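Local coordinates for protein C-glycoside 3-oxidase (Microbacterium trichothecenolyticum, PDB 7DVE) that uses FAD to oxidise the C3 hydroxyl of the sugar in C-glycosides such as isoorientin and mangiferin, passing the electrons to oxygen to give hydrogen peroxide, at residues T23-L28 with A497-R502; A106-L112 with Q399-L404; I176-R180 with R306-F310; R204-L210 with T322-E326. One frame throughout, in Å; residues are numbered along the deposited sequence.

Along the chain, interaction 1 joins the two ends of the fold and encloses interaction 2, which encloses interactions 3 and 4; the segments of these last two alternate. Interaction 1 packs helix 19-31 on helix 490-510 in the FAD-binding part. Interactions 3 and 4, their centres about 24 Å apart, lie at the margins of the large antiparallel sheet, one at the end of strand 300-307, the other at the hairpin of strands 196-204 and 210-212. Interaction 2 holds a loop on strand 396-401, its centre about 34 Å from that of interaction 1. Chain pieces distant in sequence thereby contribute to both the FAD-binding part and the antiparallel sheet of this monomeric flavoenzyme.

Interaction 1. Residues T23-L28 with A497-R502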
loop_
_atom_site.group_PDB
_atom_site.type_symbol
_atom_site.label_atom_id
_atom_site.label_comp_id
_atom_site.label_asym_id
_atom_site.label_seq_id
_atom_site.Cartn_x
_atom_site.Cartn_y
_atom_site.Cartn_z
ATOM N N THR A 23 -9.110 -4.099 -6.725
ATOM C CA THR A 23 -8.811 -4.041 -8.149
ATOM C C THR A 23 -9.367 -5.266 -8.853
ATOM O O THR A 23 -9.991 -5.160 -9.920
ATOM C CB THR A 23 -7.306 -3.925 -8.388
ATOM O OG1 THR A 23 -6.862 -2.636 -7.967
ATOM C CG2 THR A 23 -6.994 -4.086 -9.881
ATOM N N TYR A 24 -9.149 -6.448 -8.263
ATOM C CA TYR A 24 -9.729 -7.649 -8.862
ATOM C C TYR A 24 -11.246 -7.530 -8.974
ATOM O O TYR A 24 -11.835 -7.841 -10.021
ATOM C CB TYR A 24 -9.345 -8.890 -8.063
ATOM C CG TYR A 24 -8.002 -9.450 -8.452
ATOM C CD1 TYR A 24 -6.828 -8.905 -7.936
ATOM C CD2 TYR A 24 -7.901 -10.506 -9.338
ATOM C CE1 TYR A 24 -5.589 -9.412 -8.286
ATOM C CE2 TYR A 24 -6.661 -11.027 -9.693
ATOM C CZ TYR A 24 -5.518 -10.468 -9.169
ATOM O OH TYR A 24 -4.299 -10.972 -9.511
ATOM N N ALA A 25 -11.898 -7.065 -7.904
ATOM C CA ALA A 25 -13.356 -6.933 -7.932
ATOM C C ALA A 25 -13.809 -5.995 -9.046
ATOM O O ALA A 25 -14.728 -6.317 -9.811
ATOM C CB ALA A 25 -13.880 -6.438 -6.583
ATOM N N ARG A 26 -13.163 -4.836 -9.172
ATOM C CA ARG A 26 -13.622 -3.870 -10.165
ATOM C C ARG A 26 -13.349 -4.348 -11.587
ATOM O O ARG A 26 -14.199 -4.183 -12.479
ATOM C CB ARG A 26 -12.985 -2.505 -9.936
ATOM C CG ARG A 26 -13.837 -1.371 -10.554
ATOM C CD ARG A 26 -13.097 -0.706 -11.687
ATOM N NE ARG A 26 -13.732 0.494 -12.209
ATOM C CZ ARG A 26 -13.632 1.694 -11.654
ATOM N NH1 ARG A 26 -13.132 1.855 -10.444
ATOM N NH2 ARG A 26 -14.059 2.756 -12.325
ATOM N N ILE A 27 -12.177 -4.944 -11.831
ATOM C CA ILE A 27 -11.890 -5.367 -13.194
ATOM C C ILE A 27 -12.787 -6.515 -13.594
ATOM O O ILE A 27 -13.172 -6.624 -14.761
ATOM C CB ILE A 27 -10.410 -5.731 -13.387
ATOM C CG1 ILE A 27 -9.533 -4.526 -13.072
ATOM C CG2 ILE A 27 -10.174 -6.210 -14.837
ATOM C CD1 ILE A 27 -9.533 -3.508 -14.216
ATOM N N LEU A 28 -13.159 -7.380 -12.653
ATOM C CA LEU A 28 -14.092 -8.432 -13.034
ATOM C C LEU A 28 -15.519 -7.905 -13.147
ATOM O O LEU A 28 -16.291 -8.421 -13.961
ATOM C CB LEU A 28 -14.004 -9.614 -12.055
ATOM C CG LEU A 28 -12.649 -10.348 -12.060
ATOM C CD1 LEU A 28 -12.435 -11.239 -10.838
ATOM C CD2 LEU A 28 -12.462 -11.143 -13.363
ATOM N N ALA A 497 -2.279 -6.237 -10.240
ATOM C CA ALA A 497 -3.621 -6.777 -10.016
ATOM C C ALA A 497 -4.488 -6.640 -11.266
ATOM O O ALA A 497 -5.306 -7.522 -11.562
ATOM C CB ALA A 497 -4.277 -6.075 -8.824
ATOM N N VAL A 498 -4.328 -5.535 -12.004
ATOM C CA VAL A 498 -5.076 -5.335 -13.243
ATOM C C VAL A 498 -4.775 -6.455 -14.227
ATOM O O VAL A 498 -5.685 -7.039 -14.842
ATOM C CB VAL A 498 -4.747 -3.966 -13.864
ATOM C CG1 VAL A 498 -5.400 -3.856 -15.207
ATOM C CG2 VAL A 498 -5.147 -2.815 -12.924
ATOM N N ARG A 499 -3.487 -6.758 -14.410
ATOM C CA ARG A 499 -3.153 -7.870 -15.310
ATOM C C ARG A 499 -3.753 -9.185 -14.808
ATOM O O ARG A 499 -4.336 -9.957 -15.579
ATOM C CB ARG A 499 -1.643 -8.020 -15.492
ATOM C CG ARG A 499 -1.345 -8.957 -16.659
ATOM C CD ARG A 499 0.108 -9.300 -16.850
ATOM N NE ARG A 499 0.184 -10.614 -17.467
ATOM C CZ ARG A 499 1.155 -11.019 -18.273
ATOM N NH1 ARG A 499 2.180 -10.238 -18.567
ATOM N NH2 ARG A 499 1.091 -12.236 -18.801
ATOM N N GLY A 500 -3.641 -9.447 -13.509
ATOM C CA GLY A 500 -4.164 -10.706 -12.983
ATOM C C GLY A 500 -5.667 -10.851 -13.167
ATOM O O GLY A 500 -6.158 -11.907 -13.576
ATOM N N ALA A 501 -6.419 -9.792 -12.853
ATOM C CA ALA A 501 -7.872 -9.831 -12.991
ATOM C C ALA A 501 -8.300 -9.917 -14.450
ATOM O O ALA A 501 -9.292 -10.589 -14.762
ATOM C CB ALA A 501 -8.496 -8.607 -12.320
ATOM N N ARG A 502 -7.565 -9.269 -15.359
ATOM C CA ARG A 502 -7.842 -9.464 -16.780
ATOM C C ARG A 502 -7.635 -10.913 -17.182
ATOM O O ARG A 502 -8.393 -11.458 -17.993
ATOM C CB ARG A 502 -6.947 -8.562 -17.619
ATOM C CG ARG A 502 -7.267 -7.121 -17.524
ATOM C CD ARG A 502 -6.230 -6.349 -18.283
ATOM N NE ARG A 502 -6.735 -5.045 -18.690
ATOM C CZ ARG A 502 -6.014 -4.144 -19.336
ATOM N NH1 ARG A 502 -4.756 -4.382 -19.676
ATOM N NH2 ARG A 502 -6.566 -2.977 -19.645
#
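Helix 19-31 and helix 490-510 run in roughly the same direction at 47° where 23-28 meets 497-502, their segment axes 8.7 Å apart, and Tyr24 lies nearest Ala501 with CA atoms separated by 5.0 Å. The first helix follows strand 12-15 and a GxGxxG sequence, consistent with the Rossmann-type FAD-binding fold of GMC oxidoreductases; the second is the C-terminal helix that packs beside it. Small residues suit such a close approach. Ala501 CB is wedged between Tyr24 CD2 and Ile27 CB, at 3.6 Å from Ile27 CB, while Ala497 CB meets Thr23 CG2 at 3.5 Å. With chi1 at -70°, Thr23 sets OG1 beside its own N and CG2 opposite it, so the methyl faces the second helix and the hydroxyl turns back to bond Pro19 O. The Tyr24 ring reaches across the second helix, with Ala497 O over one face and Ala497 CB beside CE1. Its hydroxyl oxygen is buried and finds no polar partner in the model. A leucine in place of Tyr24 would probably lose the cover over Ala497 and Gly500 and open a gap between the helices. Beyond the ring, Leu28 CD2 lies 3.5 Å from Ala501 O, and Ile27 CG2 rests on the stem of Arg502, whose charged end pairs with Glu152. Glycine suits position 500 beside the tyrosine: Gly500 CA is already 3.5 Å from Tyr24 OH, and a CB there would clash with that oxygen.

Interaction 2. Residues A106-L112 with Q399-L404; sequences ADGEDGL and QLHYTL
Ala106 opens a type II turn that ends at Glu109, and its CB points at the strand, 3.6 Å from Gln399 NE2. Its backbone N gives a hydrogen bond to a water that in turn donates to Glu109 OE1 and to Leu400 O, tying turn to strand. Gly108, at the third position of the turn, takes the positive phi that this turn type needs. Glu109 then reaches its extended side chain across to the second segment: OE1 accepts from Tyr402 N at 3.0 Å, the donor lying above the carboxylate plane, and OE2 sits in the plane of the His401 ring, receiving a straight but weak bond from ND1 at 3.5 Å. Asp110, with CG anti to its carbonyl carbon (chi1 -56°), places OD2 2.7 Å from Leu404 N, a nearly straight bond. Gly111 N bonds to Tyr402 O at 3.0 Å; its positive phi again suits glycine. Leu112 closes the contact apolarly: CD2 stands over the face of the Tyr402 ring, 3.6 Å from its centroid, in a CH-pi contact, and CB touches Leu400 CD1. The Tyr402 hydroxyl bonds Asp297 N, and its side chain lies about 9 Å from that of His444, the inferred proton acceptor, so the contact probably holds loop and strand end near the active site. Strand 396-401 pairs with strand 382-386, and Leu404 packs on His409 and Ile412 of helix 406-424.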
loop_
_atom_site.group_PDB
_atom_site.type_symbol
_atom_site.label_atom_id
_atom_site.label_comp_id
_atom_site.label_asym_id
_atom_site.label_seq_id
_atom_site.Cartn_x
_atom_site.Cartn_y
_atom_site.Cartn_z
ATOM N N ALA A 106 14.746 -11.021 15.172
ATOM C CA ALA A 106 15.475 -12.184 15.634
ATOM C C ALA A 106 16.794 -11.741 16.245
ATOM O O ALA A 106 17.259 -10.629 15.997
ATOM C CB ALA A 106 15.723 -13.159 14.474
ATOM N N ASP A 107 17.386 -12.632 17.053
ATOM C CA ASP A 107 18.668 -12.390 17.707
ATOM C C ASP A 107 19.706 -11.873 16.728
ATOM O O ASP A 107 20.065 -12.564 15.769
ATOM C CB ASP A 107 19.205 -13.685 18.351
ATOM C CG ASP A 107 18.296 -14.248 19.435
ATOM O OD1 ASP A 107 17.277 -13.602 19.735
ATOM O OD2 ASP A 107 18.619 -15.342 19.994
ATOM N N GLY A 108 20.255 -10.698 17.018
ATOM C CA GLY A 108 21.380 -10.211 16.249
ATOM C C GLY A 108 21.017 -9.587 14.919
ATOM O O GLY A 108 21.923 -9.233 14.157
ATOM N N GLU A 109 19.732 -9.423 14.626
ATOM C CA GLU A 109 19.231 -8.914 13.355
ATOM C C GLU A 109 18.603 -7.545 13.545
ATOM O O GLU A 109 18.171 -7.188 14.644
ATOM C CB GLU A 109 18.200 -9.879 12.756
ATOM C CG GLU A 109 18.808 -11.237 12.418
ATOM C CD GLU A 109 17.876 -12.143 11.636
ATOM O OE1 GLU A 109 16.765 -11.692 11.312
ATOM O OE2 GLU A 109 18.271 -13.298 11.323
ATOM N N ASP A 110 18.537 -6.779 12.449
ATOM C CA ASP A 110 17.839 -5.497 12.484
ATOM C C ASP A 110 16.350 -5.678 12.731
ATOM O O ASP A 110 15.729 -4.869 13.435
ATOM C CB ASP A 110 18.071 -4.728 11.183
ATOM C CG ASP A 110 19.541 -4.522 10.900
ATOM O OD1 ASP A 110 20.137 -3.595 11.489
ATOM O OD2 ASP A 110 20.116 -5.293 10.095
ATOM N N GLY A 111 15.758 -6.722 12.148
ATOM C CA GLY A 111 14.310 -6.905 12.136
ATOM C C GLY A 111 13.567 -5.750 11.477
ATOM O O GLY A 111 14.138 -4.856 10.848
ATOM N N LEU A 112 12.242 -5.798 11.647
ATOM C CA LEU A 112 11.325 -4.747 11.214
ATOM C C LEU A 112 10.492 -4.328 12.421
ATOM O O LEU A 112 9.312 -4.691 12.530
ATOM C CB LEU A 112 10.438 -5.237 10.071
ATOM C CG LEU A 112 11.127 -5.549 8.732
ATOM C CD1 LEU A 112 10.117 -6.159 7.761
ATOM C CD2 LEU A 112 11.702 -4.266 8.140
ATOM N N GLN A 399 7.509 -14.776 12.425
ATOM C CA GLN A 399 8.839 -14.384 12.849
ATOM C C GLN A 399 9.457 -13.668 11.661
ATOM O O GLN A 399 9.396 -14.165 10.532
ATOM C CB GLN A 399 9.690 -15.591 13.281
ATOM C CG GLN A 399 11.138 -15.234 13.528
ATOM C CD GLN A 399 11.297 -14.305 14.728
ATOM O OE1 GLN A 399 10.669 -14.526 15.771
ATOM N NE2 GLN A 399 12.130 -13.259 14.589
ATOM N N LEU A 400 9.981 -12.476 11.899
ATOM C CA LEU A 400 10.536 -11.637 10.850
ATOM C C LEU A 400 12.055 -11.740 10.896
ATOM O O LEU A 400 12.662 -11.578 11.964
ATOM C CB LEU A 400 10.083 -10.184 11.013
ATOM C CG LEU A 400 8.619 -9.822 10.686
ATOM C CD1 LEU A 400 8.423 -8.302 10.632
ATOM C CD2 LEU A 400 8.143 -10.478 9.400
ATOM N N HIS A 401 12.662 -12.027 9.745
ATOM C CA HIS A 401 14.112 -12.086 9.601
ATOM C C HIS A 401 14.530 -10.963 8.659
ATOM O O HIS A 401 14.093 -10.927 7.505
ATOM C CB HIS A 401 14.566 -13.438 9.049
ATOM C CG HIS A 401 14.343 -14.595 9.977
ATOM N ND1 HIS A 401 15.283 -14.993 10.902
ATOM C CD2 HIS A 401 13.325 -15.484 10.071
ATOM C CE1 HIS A 401 14.840 -16.054 11.553
ATOM N NE2 HIS A 401 13.655 -16.374 11.069
ATOM N N TYR A 402 15.396 -10.074 9.131
ATOM C CA TYR A 402 15.681 -8.879 8.354
ATOM C C TYR A 402 17.025 -8.305 8.763
ATOM O O TYR A 402 17.251 -8.005 9.941
ATOM C CB TYR A 402 14.593 -7.848 8.547
ATOM C CG TYR A 402 14.472 -6.858 7.423
ATOM C CD1 TYR A 402 13.879 -7.216 6.208
ATOM C CD2 TYR A 402 14.942 -5.556 7.571
ATOM C CE1 TYR A 402 13.759 -6.298 5.183
ATOM C CE2 TYR A 402 14.837 -4.644 6.551
ATOM C CZ TYR A 402 14.237 -5.010 5.361
ATOM O OH TYR A 402 14.125 -4.078 4.349
ATOM N N THR A 403 17.900 -8.132 7.784
ATOM C CA THR A 403 19.240 -7.623 8.005
ATOM C C THR A 403 19.526 -6.534 6.977
ATOM O O THR A 403 19.142 -6.642 5.811
ATOM C CB THR A 403 20.299 -8.764 7.936
ATOM O OG1 THR A 403 20.166 -9.526 6.711
ATOM C CG2 THR A 403 20.143 -9.704 9.135
ATOM N N LEU A 404 20.161 -5.465 7.445
ATOM C CA LEU A 404 20.720 -4.434 6.589
ATOM C C LEU A 404 22.115 -4.858 6.150
ATOM O O LEU A 404 22.979 -5.122 6.991
ATOM C CB LEU A 404 20.776 -3.106 7.343
ATOM C CG LEU A 404 19.431 -2.472 7.734
ATOM C CD1 LEU A 404 19.570 -0.992 8.077
ATOM C CD2 LEU A 404 18.393 -2.684 6.653
HETATM O O HOH W 1 14.800 -10.205 12.419
#

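Interaction 3. Residues I176-R180 with R306-F310; sequences IVRER and RMRDF
The end of strand 300-307 in the large antiparallel sheet meets the first turn of helix 176-183, where Arg180 reaches across to the main chain of Arg308 and Asp309. Arg180 keeps its chain extended from CG to NE and uses the end of its guanidinium: NH1 and NH2 both donate to Arg308 O, at 2.6 and 2.8 Å. That oxygen lies practically in the guanidinium plane, and both nitrogens come to it from the same face of its carbonyl. NH2 also makes a weak bond to Asp309 O at 3.2 Å, and NH1 donates to Ile426 O. Arginine suits the place, its long arm ending in a flat group whose several N-H donors can meet two successive main-chain carbonyls. A methionine in its place lacks both donors, and Arg308 O would probably lose its hold on the helix. Beside this polar grip, Met307 points its sulfur at the helix, SD lying 3.8 Å from Val177 CG2 and 4.0 Å from Ile176 CG2. Phe310 stacks on Tyr173, just before the helix. Here a short helix is tied to the margin of the antiparallel sheet where strand 300-307 ends, in the sheet-bearing part of this GMC oxidoreductase, away from the flavin.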
loop_
_atom_site.group_PDB
_atom_site.type_symbol
_atom_site.label_atom_id
_atom_site.label_comp_id
_atom_site.label_asym_id
_atom_site.label_seq_id
_atom_site.Cartn_x
_atom_site.Cartn_y
_atom_site.Cartn_z
ATOM N N ILE A 176 5.429 26.685 -4.997
ATOM C CA ILE A 176 6.583 27.260 -4.303
ATOM C C ILE A 176 7.654 26.198 -4.072
ATOM O O ILE A 176 8.848 26.423 -4.307
ATOM C CB ILE A 176 6.147 27.896 -2.972
ATOM C CG1 ILE A 176 5.283 29.127 -3.226
ATOM C CG2 ILE A 176 7.369 28.293 -2.169
ATOM C CD1 ILE A 176 4.937 29.880 -1.957
ATOM N N VAL A 177 7.240 25.027 -3.590
ATOM C CA VAL A 177 8.192 23.978 -3.249
ATOM C C VAL A 177 8.851 23.439 -4.507
ATOM O O VAL A 177 10.080 23.275 -4.567
ATOM C CB VAL A 177 7.487 22.867 -2.459
ATOM C CG1 VAL A 177 8.347 21.602 -2.410
ATOM C CG2 VAL A 177 7.167 23.363 -1.080
ATOM N N ARG A 178 8.031 23.169 -5.529
ATOM C CA ARG A 178 8.522 22.685 -6.818
ATOM C C ARG A 178 9.496 23.679 -7.448
ATOM O O ARG A 178 10.540 23.284 -7.975
ATOM C CB ARG A 178 7.321 22.407 -7.733
ATOM C CG ARG A 178 7.625 21.570 -8.951
ATOM C CD ARG A 178 6.355 21.243 -9.755
ATOM N NE ARG A 178 5.732 22.389 -10.422
ATOM C CZ ARG A 178 4.632 23.008 -10.002
ATOM N NH1 ARG A 178 4.069 22.715 -8.833
ATOM N NH2 ARG A 178 4.085 23.952 -10.769
ATOM N N GLU A 179 9.189 24.972 -7.365
ATOM C CA GLU A 179 10.086 26.007 -7.882
ATOM C C GLU A 179 11.438 25.966 -7.180
ATOM O O GLU A 179 12.504 25.975 -7.825
ATOM C CB GLU A 179 9.447 27.375 -7.663
ATOM C CG GLU A 179 9.361 28.276 -8.847
ATOM C CD GLU A 179 8.613 29.560 -8.490
ATOM O OE1 GLU A 179 8.378 30.399 -9.401
ATOM O OE2 GLU A 179 8.291 29.735 -7.289
ATOM N N ARG A 180 11.408 25.948 -5.845
ATOM C CA ARG A 180 12.647 25.999 -5.083
ATOM C C ARG A 180 13.492 24.751 -5.315
ATOM O O ARG A 180 14.723 24.838 -5.398
ATOM C CB ARG A 180 12.327 26.204 -3.609
ATOM C CG ARG A 180 11.931 27.630 -3.322
ATOM C CD ARG A 180 11.402 27.812 -1.919
ATOM N NE ARG A 180 10.629 29.041 -1.834
ATOM C CZ ARG A 180 10.447 29.733 -0.720
ATOM N NH1 ARG A 180 10.934 29.313 0.439
ATOM N NH2 ARG A 180 9.757 30.870 -0.769
ATOM N N ARG A 306 11.001 24.861 7.855
ATOM C CA ARG A 306 10.168 26.047 7.802
ATOM C C ARG A 306 10.462 26.806 6.515
ATOM O O ARG A 306 11.578 27.307 6.324
ATOM C CB ARG A 306 10.421 26.938 9.015
ATOM C CG ARG A 306 9.636 28.237 8.980
ATOM C CD ARG A 306 10.017 29.140 10.152
ATOM N NE ARG A 306 9.047 28.938 11.221
ATOM C CZ ARG A 306 9.249 28.160 12.275
ATOM N NH1 ARG A 306 10.431 27.601 12.503
ATOM N NH2 ARG A 306 8.239 27.925 13.109
ATOM N N MET A 307 9.471 26.897 5.641
ATOM C CA MET A 307 9.655 27.611 4.378
ATOM C C MET A 307 9.945 29.095 4.607
ATOM O O MET A 307 9.277 29.762 5.404
ATOM C CB MET A 307 8.411 27.454 3.515
ATOM C CG MET A 307 8.495 26.251 2.614
ATOM S SD MET A 307 7.265 26.283 1.320
ATOM C CE MET A 307 5.971 27.291 2.014
ATOM N N ARG A 308 10.943 29.612 3.897
ATOM C CA ARG A 308 11.303 31.023 3.959
ATOM C C ARG A 308 10.531 31.814 2.894
ATOM O O ARG A 308 9.954 31.247 1.959
ATOM C CB ARG A 308 12.812 31.187 3.740
ATOM C CG ARG A 308 13.302 30.469 2.456
ATOM C CD ARG A 308 14.738 30.821 2.027
ATOM N NE ARG A 308 15.714 30.201 2.922
ATOM C CZ ARG A 308 16.343 29.056 2.679
ATOM N NH1 ARG A 308 16.094 28.345 1.584
ATOM N NH2 ARG A 308 17.215 28.592 3.576
ATOM N N ASP A 309 10.563 33.146 3.027
ATOM C CA ASP A 309 9.955 34.085 2.071
ATOM C C ASP A 309 8.540 33.657 1.704
ATOM O O ASP A 309 8.225 33.313 0.568
ATOM C CB ASP A 309 10.813 34.238 0.823
ATOM C CG ASP A 309 12.236 34.596 1.151
ATOM O OD1 ASP A 309 12.465 35.216 2.228
ATOM O OD2 ASP A 309 13.114 34.233 0.336
ATOM N N PHE A 310 7.698 33.694 2.707
ATOM C CA PHE A 310 6.403 33.038 2.709
ATOM C C PHE A 310 5.375 34.156 2.790
ATOM O O PHE A 310 5.137 34.705 3.869
ATOM C CB PHE A 310 6.336 32.090 3.902
ATOM C CG PHE A 310 5.092 31.278 3.986
ATOM C CD1 PHE A 310 4.903 30.185 3.164
ATOM C CD2 PHE A 310 4.114 31.591 4.917
ATOM C CE1 PHE A 310 3.752 29.408 3.263
ATOM C CE2 PHE A 310 2.956 30.827 5.021
ATOM C CZ PHE A 310 2.780 29.725 4.198
#

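Interaction 4. Residues R204-L210 with T322-E326; sequences RRDDGPL and TGLSE
Arg204, with CG anti to its carbonyl carbon (chi1 -61°) and its chain bent at the next bond, meets Glu326, which leaves its own backbone the same way (chi1 -63°) and then runs extended. Arg204 and Arg205 stand at the end of a beta hairpin, strands 196-204 and 210-212 being joined by a type I turn from Arg205 to Gly208. The two charged chains approach from opposite directions with their flat groups 58° apart. Arg204 NH1 donates to Glu326 OE2 at 2.9 Å on the syn side, and NH2 adds weak bonds to both carboxylate oxygens, completing a salt bridge. Leu210 CD1 lies over one face of the Arg204 guanidinium, 3.8 Å above it. Within the hairpin, Arg205 NH2 pairs with Asp207 OD1 at 3.2 Å while NH1 bonds Asn56 OD1; Thr322 OG1 comes to 3.3 Å from Arg205 NE, at too poor an angle for a bond. Pro209, whose ring restrains phi just after the turn, brings CG to 3.3 Å from Thr322 OG1. Glycine suits position 323: a CB there would clash with Leu210 O and crowd Pro209 too, and the positive phi is easily taken without one. Leu324, which also touches Trp212, has its side chain about 7 Å from that of the FAD-binding Thr129. Its backbone joins the hairpin to the loop before strand 330-333: Leu324 N donates to Leu210 O at 2.9 Å.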
loop_
_atom_site.group_PDB
_atom_site.type_symbol
_atom_site.label_atom_id
_atom_site.label_comp_id
_atom_site.label_asym_id
_atom_site.label_seq_id
_atom_site.Cartn_x
_atom_site.Cartn_y
_atom_site.Cartn_z
ATOM N N ARG A 204 -12.393 15.074 -4.699
ATOM C CA ARG A 204 -13.208 16.033 -3.976
ATOM C C ARG A 204 -14.545 15.409 -3.614
ATOM O O ARG A 204 -15.176 14.733 -4.431
ATOM C CB ARG A 204 -13.440 17.293 -4.809
ATOM C CG ARG A 204 -12.154 18.002 -5.156
ATOM C CD ARG A 204 -12.281 19.507 -5.096
ATOM N NE ARG A 204 -10.957 20.101 -5.217
ATOM C CZ ARG A 204 -10.387 20.867 -4.299
ATOM N NH1 ARG A 204 -11.025 21.217 -3.194
ATOM N NH2 ARG A 204 -9.149 21.298 -4.501
ATOM N N ARG A 205 -14.973 15.640 -2.383
ATOM C CA ARG A 205 -16.308 15.235 -2.013
ATOM C C ARG A 205 -17.312 16.158 -2.693
ATOM O O ARG A 205 -17.044 17.347 -2.906
ATOM C CB ARG A 205 -16.448 15.263 -0.495
ATOM C CG ARG A 205 -15.488 14.275 0.217
ATOM C CD ARG A 205 -15.231 14.696 1.667
ATOM N NE ARG A 205 -16.488 14.986 2.346
ATOM C CZ ARG A 205 -17.339 14.057 2.755
ATOM N NH1 ARG A 205 -17.051 12.769 2.656
ATOM N NH2 ARG A 205 -18.508 14.431 3.271
ATOM N N ASP A 206 -18.470 15.598 -3.057
ATOM C CA ASP A 206 -19.513 16.412 -3.687
ATOM C C ASP A 206 -19.766 17.699 -2.924
ATOM O O ASP A 206 -20.119 18.712 -3.534
ATOM C CB ASP A 206 -20.835 15.642 -3.813
ATOM C CG ASP A 206 -20.718 14.431 -4.691
ATOM O OD1 ASP A 206 -19.674 14.251 -5.366
ATOM O OD2 ASP A 206 -21.663 13.623 -4.679
ATOM N N ASP A 207 -19.582 17.692 -1.600
ATOM C CA ASP A 207 -19.787 18.903 -0.809
ATOM C C ASP A 207 -18.548 19.792 -0.749
ATOM O O ASP A 207 -18.599 20.849 -0.105
ATOM C CB ASP A 207 -20.228 18.546 0.612
ATOM C CG ASP A 207 -19.306 17.536 1.263
ATOM O OD1 ASP A 207 -19.275 16.358 0.807
ATOM O OD2 ASP A 207 -18.575 17.929 2.205
ATOM N N GLY A 208 -17.439 19.414 -1.382
ATOM C CA GLY A 208 -16.325 20.330 -1.482
ATOM C C GLY A 208 -14.951 19.768 -1.148
ATOM O O GLY A 208 -14.023 19.838 -1.958
ATOM N N PRO A 209 -14.783 19.253 0.073
ATOM C CA PRO A 209 -13.435 18.905 0.559
ATOM C C PRO A 209 -12.692 17.848 -0.246
ATOM O O PRO A 209 -13.236 16.808 -0.610
ATOM C CB PRO A 209 -13.697 18.422 1.993
ATOM C CG PRO A 209 -15.237 18.656 2.243
ATOM C CD PRO A 209 -15.676 19.600 1.193
ATOM N N LEU A 210 -11.418 18.134 -0.490
ATOM C CA LEU A 210 -10.429 17.158 -0.940
ATOM C C LEU A 210 -10.188 16.077 0.117
ATOM O O LEU A 210 -10.104 16.390 1.305
ATOM C CB LEU A 210 -9.123 17.893 -1.204
ATOM C CG LEU A 210 -8.161 17.420 -2.273
ATOM C CD1 LEU A 210 -8.871 17.281 -3.604
ATOM C CD2 LEU A 210 -6.998 18.406 -2.368
ATOM N N THR A 322 -13.747 17.861 7.378
ATOM C CA THR A 322 -13.389 16.643 6.675
ATOM C C THR A 322 -12.333 16.963 5.622
ATOM O O THR A 322 -12.160 18.109 5.198
ATOM C CB THR A 322 -14.593 15.971 6.006
ATOM O OG1 THR A 322 -14.869 16.615 4.767
ATOM C CG2 THR A 322 -15.812 16.077 6.873
ATOM N N GLY A 323 -11.608 15.938 5.222
ATOM C CA GLY A 323 -10.636 16.114 4.175
ATOM C C GLY A 323 -9.394 16.883 4.594
ATOM O O GLY A 323 -9.003 16.952 5.776
ATOM N N LEU A 324 -8.754 17.465 3.587
ATOM C CA LEU A 324 -7.423 18.019 3.729
ATOM C C LEU A 324 -7.456 19.530 3.590
ATOM O O LEU A 324 -8.374 20.113 3.013
ATOM C CB LEU A 324 -6.464 17.444 2.686
ATOM C CG LEU A 324 -6.500 15.951 2.382
ATOM C CD1 LEU A 324 -5.723 15.622 1.076
ATOM C CD2 LEU A 324 -5.953 15.214 3.554
ATOM N N SER A 325 -6.430 20.153 4.142
ATOM C CA SER A 325 -6.174 21.547 3.867
ATOM C C SER A 325 -5.452 21.671 2.531
ATOM O O SER A 325 -4.974 20.688 1.952
ATOM C CB SER A 325 -5.318 22.142 4.964
ATOM O OG SER A 325 -4.057 21.484 4.893
ATOM N N GLU A 326 -5.340 22.905 2.050
ATOM C CA GLU A 326 -4.751 23.160 0.744
ATOM C C GLU A 326 -3.656 24.176 0.969
ATOM O O GLU A 326 -3.891 25.378 0.851
ATOM C CB GLU A 326 -5.822 23.618 -0.261
ATOM C CG GLU A 326 -6.857 22.471 -0.448
ATOM C CD GLU A 326 -7.886 22.701 -1.522
ATOM O OE1 GLU A 326 -7.618 23.459 -2.474
ATOM O OE2 GLU A 326 -8.976 22.108 -1.403
#